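Local coordinates for protein migration inhibitory factor (Trichinella spiralis, PDB 1HFO) that belongs to the macrophage migration inhibitory factor family, proteins of cytokine type that assemble as homotrimers, at residues A[4-9]-A[40-45]; A[55-60]-A[87-92]. All blocks are in the same frame, centred on the assembly; numbering follows the deposited sequence.

Interaction 1. Residues A[4-9]-A[40-45]; sequences TLNTNI and HINTDQ
The imidazole of His-40 meets Thr-4 at its edge: ND1 lies 2.9 Å from Thr-4 OG1, close to the ring plane, in a hydrogen bond that either could donate. The backbone N of Asn-42 sits 4.0 Å above one face of the His-40 ring, off toward its rim. Since CG of His-40 (chi1 165°) and OG1 of Thr-4 (chi1 172°) both lie anti to their own backbone N, the two side chains run alongside each other. NE2 bonds to Gln-45 OE1 of the second subunit, so histidine, with two ring nitrogens, joins strand to interface and is held against rotation. Farther along this face the amide planes of Asn-6 and Asn-42 stand 76° apart. The backbones pair in parallel, as strands 2-7 and 38-42 of a beta-alpha-beta unit crossing over through helix 18-30. Leu-5 N donates to His-40 O (3.0 Å), Asn-42 N reaches Leu-5 O (2.8 Å), and Thr-7 N reaches Asn-42 O (2.9 Å). On the other face, branched Leu-5 and Ile-41 meet CD2 to CD1 at 4.2 Å and pack on Leu-87 of helix 69-87. Past the strands, Thr-7 O accepts from Gln-45 N, and Ile-9 O from Asp-44 N (2.7 Å).

Interaction 2. Residues A[55-60]-A[87-92]; sequences PAAFGT and LGIPKN
Ile-89 lays its side chain on the backbone of Pro-55 and Ala-56 and on the methyl of Ala-57, where strand 57-63 is about to begin. With chi1 at -55°, its CG2 methyl stands opposite the backbone N and CG1 falls beside that N. CG2 thereby comes down on the main chain, 3.5 Å from both Pro-55 O and Ala-56 CA. The longer branch is fully extended (chi2 177°), which carries CD1 along the strand to within 3.8 Å of Ala-57 CB and 3.7 Å of Ala-56 O. Alanine suits position 57 because its single methyl points toward Ile-89 and lets the longer side chain lie close to the strand. At the outer end the two prolines add rigid rings: Pro-55 CB is 4.4 Å from Ile-89 CG1, while Pro-90 CD lies 3.7 Å from Pro-55 O. The loop starts at Gly-88, whose positive phi of 75° is readily adopted without a side chain as the chain leaves helix 69-87. Thr-7 and Met-94, from the strands on either side of 57-63, also touch Ile-89. The carbonyls beneath the isoleucine are engaged elsewhere, Pro-55 O by Arg-93 NE and Ala-56 O by Thr-7 OG1. The attraction between these two segments is therefore chiefly van der Waals and hydrophobic, resting on complementary shape rather than on polar bonds.

Interactions 1 and 2 lie side by side, their centres about 9 Å apart, and share the four-stranded mixed sheet ordered 38-42, 2-7, 57-63, 94-100. Interaction 1 joins its first two strands; interaction 2 sets the loop between helix 69-87 and strand 94-100 against the start of the third. Strands 2-7 and 57-63 run antiparallel as neighbours, and Thr-4 O to Thr-60 N and Asn-8 OD1 to Ala-56 N, both 2.9 Å, are probable hydrogen bonds between the contacts. Along the chain they come in series, interaction 1 closing before interaction 2 opens. Both also reach the third subunit, while edge strand 38-42 pairs with a strand of the second, so the sheet runs on across that interface.

Interaction 1. Residues A[4-9]-A[40-45]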
# COMPACT_ATOMS: atom_id res chain seq x y z
N THR A 4 7.39 -0.42 4.52
CA THR A 4 6.58 -1.55 4.13
C THR A 4 7.08 -2.06 2.77
O THR A 4 7.35 -1.26 1.87
CB THR A 4 5.08 -1.13 4.09
OG1 THR A 4 4.28 -2.17 3.53
CG2 THR A 4 4.91 0.15 3.31
N LEU A 5 7.22 -3.37 2.66
CA LEU A 5 7.74 -4.02 1.46
C LEU A 5 6.92 -5.21 1.01
O LEU A 5 6.44 -6.01 1.83
CB LEU A 5 9.17 -4.47 1.71
CG LEU A 5 10.01 -4.98 0.54
CD1 LEU A 5 10.38 -3.80 -0.34
CD2 LEU A 5 11.30 -5.65 1.07
N ASN A 6 6.76 -5.33 -0.30
CA ASN A 6 6.04 -6.45 -0.88
C ASN A 6 7.08 -7.20 -1.73
O ASN A 6 7.83 -6.59 -2.48
CB ASN A 6 4.90 -5.95 -1.76
CG ASN A 6 3.93 -5.09 -0.98
OD1 ASN A 6 4.02 -3.86 -0.99
ND2 ASN A 6 3.01 -5.74 -0.27
N THR A 7 7.10 -8.51 -1.58
CA THR A 7 8.09 -9.31 -2.30
C THR A 7 7.57 -10.68 -2.69
O THR A 7 6.64 -11.21 -2.09
CB THR A 7 9.36 -9.47 -1.41
OG1 THR A 7 10.35 -10.23 -2.12
CG2 THR A 7 9.01 -10.19 -0.12
N ASN A 8 8.21 -11.27 -3.71
CA ASN A 8 7.82 -12.59 -4.16
C ASN A 8 8.63 -13.71 -3.50
O ASN A 8 8.32 -14.89 -3.68
CB ASN A 8 7.94 -12.71 -5.69
CG ASN A 8 9.22 -12.09 -6.24
OD1 ASN A 8 10.21 -11.94 -5.54
ND2 ASN A 8 9.19 -11.73 -7.53
N ILE A 9 9.65 -13.35 -2.73
CA ILE A 9 10.44 -14.38 -2.07
C ILE A 9 9.62 -15.09 -1.00
O ILE A 9 8.52 -14.67 -0.66
CB ILE A 9 11.72 -13.82 -1.42
CG1 ILE A 9 11.37 -12.87 -0.28
CG2 ILE A 9 12.59 -13.14 -2.46
CD1 ILE A 9 12.58 -12.28 0.37
N HIS A 40 7.22 -3.64 8.04
CA HIS A 40 6.32 -4.66 7.55
C HIS A 40 6.87 -5.27 6.27
O HIS A 40 7.38 -4.53 5.43
CB HIS A 40 4.98 -4.00 7.21
CG HIS A 40 4.07 -4.86 6.38
ND1 HIS A 40 3.54 -4.43 5.18
CD2 HIS A 40 3.57 -6.09 6.59
CE1 HIS A 40 2.74 -5.36 4.70
NE2 HIS A 40 2.74 -6.38 5.54
N ILE A 41 6.79 -6.59 6.16
CA ILE A 41 7.20 -7.27 4.94
C ILE A 41 6.13 -8.28 4.60
O ILE A 41 5.73 -9.10 5.44
CB ILE A 41 8.58 -7.96 5.05
CG1 ILE A 41 8.98 -8.50 3.67
CG2 ILE A 41 8.52 -9.09 6.08
CD1 ILE A 41 10.45 -8.90 3.56
N ASN A 42 5.63 -8.20 3.37
CA ASN A 42 4.59 -9.08 2.86
C ASN A 42 5.30 -9.96 1.83
O ASN A 42 5.71 -9.48 0.77
CB ASN A 42 3.52 -8.22 2.20
CG ASN A 42 2.35 -9.04 1.70
OD1 ASN A 42 2.17 -10.18 2.09
ND2 ASN A 42 1.53 -8.43 0.84
N THR A 43 5.45 -11.23 2.16
CA THR A 43 6.17 -12.17 1.29
C THR A 43 5.27 -13.11 0.52
O THR A 43 4.05 -13.11 0.69
CB THR A 43 7.13 -13.05 2.13
OG1 THR A 43 6.37 -13.70 3.17
CG2 THR A 43 8.24 -12.21 2.76
N ASP A 44 5.90 -13.94 -0.32
CA ASP A 44 5.19 -14.93 -1.12
C ASP A 44 4.11 -14.30 -1.99
O ASP A 44 3.03 -14.86 -2.18
CB ASP A 44 4.57 -15.98 -0.21
CG ASP A 44 5.61 -16.89 0.41
OD1 ASP A 44 6.27 -17.63 -0.36
OD2 ASP A 44 5.78 -16.85 1.64
N GLN A 45 4.42 -13.13 -2.52
CA GLN A 45 3.46 -12.41 -3.35
C GLN A 45 3.70 -12.70 -4.83
O GLN A 45 4.80 -13.07 -5.25
CB GLN A 45 3.58 -10.91 -3.12
CG GLN A 45 3.18 -10.45 -1.73
CD GLN A 45 1.74 -10.73 -1.40
OE1 GLN A 45 0.82 -10.11 -1.94
NE2 GLN A 45 1.53 -11.66 -0.49
O HOH W 1 6.36 -15.50 -5.15

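Interaction 2. Residues A[55-60]-A[87-92]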
# COMPACT_ATOMS: atom_id res chain seq x y z
N PRO A 55 13.16 -13.11 -7.89
CA PRO A 55 13.18 -12.26 -6.69
C PRO A 55 13.20 -10.76 -6.98
O PRO A 55 14.09 -10.24 -7.65
CB PRO A 55 14.44 -12.74 -5.97
CG PRO A 55 14.40 -14.21 -6.24
CD PRO A 55 14.05 -14.28 -7.71
N ALA A 56 12.20 -10.07 -6.42
CA ALA A 56 12.03 -8.64 -6.58
C ALA A 56 11.16 -8.15 -5.43
O ALA A 56 10.59 -8.95 -4.70
CB ALA A 56 11.31 -8.35 -7.90
N ALA A 57 11.04 -6.83 -5.32
CA ALA A 57 10.22 -6.20 -4.29
C ALA A 57 10.00 -4.72 -4.58
O ALA A 57 10.74 -4.11 -5.35
CB ALA A 57 10.88 -6.36 -2.91
N PHE A 58 8.97 -4.14 -3.98
CA PHE A 58 8.74 -2.71 -4.13
C PHE A 58 8.13 -2.36 -2.78
O PHE A 58 7.44 -3.19 -2.17
CB PHE A 58 7.77 -2.41 -5.28
CG PHE A 58 6.34 -2.80 -5.02
CD1 PHE A 58 5.46 -1.89 -4.44
CD2 PHE A 58 5.87 -4.05 -5.37
CE1 PHE A 58 4.12 -2.23 -4.23
CE2 PHE A 58 4.52 -4.40 -5.17
CZ PHE A 58 3.65 -3.48 -4.59
N GLY A 59 8.41 -1.15 -2.33
CA GLY A 59 7.87 -0.75 -1.04
C GLY A 59 7.87 0.74 -0.87
O GLY A 59 8.18 1.49 -1.79
N THR A 60 7.55 1.17 0.34
CA THR A 60 7.47 2.58 0.63
C THR A 60 8.11 2.87 1.97
O THR A 60 8.02 2.05 2.86
CB THR A 60 5.98 3.00 0.71
OG1 THR A 60 5.33 2.71 -0.54
CG2 THR A 60 5.83 4.49 1.02
N LEU A 87 17.69 -10.18 2.16
CA LEU A 87 16.75 -10.96 1.38
C LEU A 87 17.36 -11.53 0.11
O LEU A 87 16.75 -12.39 -0.54
CB LEU A 87 15.55 -10.09 1.03
CG LEU A 87 15.00 -9.30 2.23
CD1 LEU A 87 13.77 -8.54 1.80
CD2 LEU A 87 14.66 -10.24 3.38
N GLY A 88 18.54 -11.03 -0.25
CA GLY A 88 19.22 -11.52 -1.44
C GLY A 88 18.64 -11.03 -2.75
O GLY A 88 18.99 -11.53 -3.82
N ILE A 89 17.77 -10.03 -2.69
CA ILE A 89 17.15 -9.50 -3.90
C ILE A 89 18.06 -8.50 -4.62
O ILE A 89 18.65 -7.62 -3.99
CB ILE A 89 15.81 -8.77 -3.58
CG1 ILE A 89 14.86 -9.70 -2.82
CG2 ILE A 89 15.13 -8.34 -4.88
CD1 ILE A 89 13.54 -9.01 -2.40
N PRO A 90 18.21 -8.64 -5.95
CA PRO A 90 19.06 -7.74 -6.73
C PRO A 90 18.57 -6.29 -6.61
O PRO A 90 17.37 -6.03 -6.66
CB PRO A 90 18.91 -8.27 -8.16
CG PRO A 90 18.59 -9.71 -7.97
CD PRO A 90 17.65 -9.71 -6.79
N LYS A 91 19.51 -5.36 -6.48
CA LYS A 91 19.18 -3.95 -6.35
C LYS A 91 18.43 -3.36 -7.54
O LYS A 91 17.71 -2.37 -7.38
CB LYS A 91 20.44 -3.14 -6.08
CG LYS A 91 21.17 -3.58 -4.83
CD LYS A 91 22.34 -2.67 -4.55
CE LYS A 91 23.06 -3.10 -3.27
NZ LYS A 91 24.25 -2.25 -3.06
N ASN A 92 18.58 -3.94 -8.72
CA ASN A 92 17.85 -3.42 -9.88
C ASN A 92 16.48 -4.06 -10.02
O ASN A 92 15.80 -3.85 -11.03
CB ASN A 92 18.64 -3.62 -11.19
CG ASN A 92 19.04 -5.07 -11.46
OD1 ASN A 92 18.50 -6.02 -10.89
ND2 ASN A 92 20.01 -5.24 -12.35